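Local structure of phage integrase/site-specific recombinase (Haloarcula marismortui, 3NRW) at residues A12-Y16 with N85-L90. The protein probably binds DNA as a site-specific recombinase of the tyrosine recombinase family, the present construct being its N-terminal, core-binding part. Sequence-based numbering, arbitrary orientation.
Sequences ARDRY and NWLEYL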
loop_
_atom_site.group_PDB
_atom_site.type_symbol
_atom_site.label_atom_id
_atom_site.label_comp_id
_atom_site.label_asym_id
_atom_site.label_seq_id
_atom_site.Cartn_x
_atom_site.Cartn_y
_atom_site.Cartn_z
ATOM N N ALA A 12 -3.588 8.861 1.186
ATOM C CA ALA A 12 -4.217 7.540 1.192
ATOM C C ALA A 12 -3.721 6.696 2.361
ATOM O O ALA A 12 -4.484 5.922 2.947
ATOM C CB ALA A 12 -3.938 6.818 -0.128
ATOM N N ARG A 13 -2.441 6.840 2.685
ATOM C CA ARG A 13 -1.842 6.101 3.793
ATOM C C ARG A 13 -2.474 6.588 5.102
ATOM O O ARG A 13 -2.944 5.776 5.901
ATOM C CB ARG A 13 -0.317 6.311 3.796
ATOM C CG ARG A 13 0.480 5.541 4.861
ATOM C CD ARG A 13 0.545 6.307 6.182
ATOM N NE ARG A 13 0.809 7.732 5.985
ATOM C CZ ARG A 13 1.982 8.247 5.629
ATOM N NH1 ARG A 13 3.035 7.459 5.428
ATOM N NH2 ARG A 13 2.098 9.558 5.462
ATOM N N ASP A 14 -2.506 7.905 5.312
ATOM C CA ASP A 14 -3.098 8.461 6.534
ATOM C C ASP A 14 -4.572 8.072 6.661
ATOM O O ASP A 14 -5.048 7.750 7.751
ATOM C CB ASP A 14 -3.023 10.000 6.571
ATOM C CG ASP A 14 -1.597 10.543 6.608
ATOM O OD1 ASP A 14 -0.669 9.821 7.030
ATOM O OD2 ASP A 14 -1.416 11.720 6.227
ATOM N N ARG A 15 -5.295 8.115 5.547
ATOM C CA ARG A 15 -6.717 7.787 5.554
ATOM C C ARG A 15 -6.950 6.349 5.990
ATOM O O ARG A 15 -7.843 6.066 6.789
ATOM C CB ARG A 15 -7.320 8.007 4.166
ATOM C CG ARG A 15 -8.830 8.186 4.177
ATOM C CD ARG A 15 -9.366 8.262 2.763
ATOM N NE ARG A 15 -10.802 8.525 2.712
ATOM C CZ ARG A 15 -11.345 9.738 2.710
ATOM N NH1 ARG A 15 -10.577 10.819 2.762
ATOM N NH2 ARG A 15 -12.661 9.872 2.631
ATOM N N TYR A 16 -6.133 5.443 5.464
ATOM C CA TYR A 16 -6.239 4.032 5.791
ATOM C C TYR A 16 -5.967 3.774 7.274
ATOM O O TYR A 16 -6.724 3.056 7.936
ATOM C CB TYR A 16 -5.260 3.228 4.923
ATOM C CG TYR A 16 -5.250 1.746 5.216
ATOM C CD1 TYR A 16 -6.389 0.964 5.006
ATOM C CD2 TYR A 16 -4.105 1.124 5.719
ATOM C CE1 TYR A 16 -6.387 -0.403 5.293
ATOM C CE2 TYR A 16 -4.096 -0.241 6.008
ATOM C CZ TYR A 16 -5.239 -0.995 5.794
ATOM O OH TYR A 16 -5.243 -2.338 6.100
ATOM N N ASN A 85 -4.400 -5.164 1.331
ATOM C CA ASN A 85 -5.571 -4.736 2.090
ATOM C C ASN A 85 -5.802 -3.241 1.939
ATOM O O ASN A 85 -6.943 -2.766 1.927
ATOM C CB ASN A 85 -5.411 -5.082 3.568
ATOM C CG ASN A 85 -5.261 -6.564 3.794
ATOM O OD1 ASN A 85 -5.714 -7.369 2.982
ATOM N ND2 ASN A 85 -4.636 -6.938 4.900
ATOM N N TRP A 86 -4.709 -2.498 1.830
ATOM C CA TRP A 86 -4.798 -1.057 1.669
ATOM C C TRP A 86 -5.489 -0.733 0.351
ATOM O O TRP A 86 -6.427 0.066 0.323
ATOM C CB TRP A 86 -3.394 -0.461 1.711
ATOM C CG TRP A 86 -3.306 1.012 1.548
ATOM C CD1 TRP A 86 -4.199 1.954 1.971
ATOM C CD2 TRP A 86 -2.190 1.726 1.011
ATOM N NE1 TRP A 86 -3.697 3.225 1.738
ATOM C CE2 TRP A 86 -2.465 3.106 1.154
ATOM C CE3 TRP A 86 -0.978 1.330 0.433
ATOM C CZ2 TRP A 86 -1.565 4.091 0.733
ATOM C CZ3 TRP A 86 -0.082 2.315 0.013
ATOM C CH2 TRP A 86 -0.382 3.677 0.170
ATOM N N LEU A 87 -5.046 -1.361 -0.734
ATOM C CA LEU A 87 -5.652 -1.113 -2.033
ATOM C C LEU A 87 -7.118 -1.544 -2.077
ATOM O O LEU A 87 -7.917 -0.935 -2.788
ATOM C CB LEU A 87 -4.854 -1.805 -3.140
ATOM C CG LEU A 87 -3.417 -1.290 -3.303
ATOM C CD1 LEU A 87 -2.770 -1.965 -4.497
ATOM C CD2 LEU A 87 -3.418 0.230 -3.489
ATOM N N GLU A 88 -7.475 -2.583 -1.327
ATOM C CA GLU A 88 -8.870 -3.032 -1.296
ATOM C C GLU A 88 -9.719 -1.919 -0.691
ATOM O O GLU A 88 -10.819 -1.641 -1.165
ATOM C CB GLU A 88 -9.018 -4.312 -0.463
ATOM C CG GLU A 88 -8.206 -5.476 -1.008
ATOM C CD GLU A 88 -8.516 -6.797 -0.324
ATOM O OE1 GLU A 88 -8.745 -6.798 0.904
ATOM O OE2 GLU A 88 -8.505 -7.837 -1.014
ATOM N N TYR A 89 -9.202 -1.286 0.358
ATOM C CA TYR A 89 -9.904 -0.187 1.009
ATOM C C TYR A 89 -10.074 0.957 0.018
ATOM O O TYR A 89 -11.170 1.497 -0.142
ATOM C CB TYR A 89 -9.122 0.305 2.235
ATOM C CG TYR A 89 -9.602 1.628 2.789
ATOM C CD1 TYR A 89 -10.908 1.782 3.255
ATOM C CD2 TYR A 89 -8.750 2.735 2.841
ATOM C CE1 TYR A 89 -11.354 3.001 3.758
ATOM C CE2 TYR A 89 -9.187 3.957 3.340
ATOM C CZ TYR A 89 -10.493 4.084 3.797
ATOM O OH TYR A 89 -10.945 5.290 4.287
ATOM N N LEU A 90 -8.985 1.327 -0.649
ATOM C CA LEU A 90 -9.035 2.416 -1.615
ATOM C C LEU A 90 -9.964 2.114 -2.787
ATOM O O LEU A 90 -10.606 3.018 -3.318
ATOM C CB LEU A 90 -7.631 2.740 -2.133
ATOM C CG LEU A 90 -6.632 3.265 -1.096
ATOM C CD1 LEU A 90 -5.313 3.541 -1.796
ATOM C CD2 LEU A 90 -7.160 4.538 -0.425
HETATM O O HOH W 1 -3.217 -4.665 6.683
#
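Tyr16 lays one face of its ring over the backbone of Trp86, whose CA sits 4.1 Å from the centroid of the Tyr16 ring in a CH-pi contact; Tyr89 CD2 lies at the edge of the same ring, near its plane, 3.7 Å from Tyr16 CD1. The indole offers one face to Leu90 CD1 of its own helix and an edge to the backbone of Ala12 and Arg13. Tyr16, Trp86 and Tyr89 form an aromatic cluster in which Tyr16 meets both neighbours obliquely, with planes at 45°. With CG anti to the backbone N (chi1 180°), the tryptophan reaches across to the facing helix, where Trp86 NE1 donates to Ala12 O at 3.1 Å (N-H...O 157°). This carbonyl already accepts the helical bond from Tyr16 N; the indole comes from the opposite face, well above the carbonyl plane, giving a buried N-H its acceptor. Tryptophan thus combines apolar bulk with one polar atom. Alanine suits its place because the small Ala12 CB packs against both Trp86 CZ2 and Leu90 CD1, 3.9 Å from Leu90 CD1. Tyrosine lets Tyr16 OH share a water with Asn85 ND2, while Tyr89 OH lies against the extended Arg15 chain. Within the core-binding domain, the contact joins helix 9-20 to helix 73-92; Leu36 of helix 26-45 packs against Tyr16 and Trp86, and Phe39 meets the indole nearly perpendicularly.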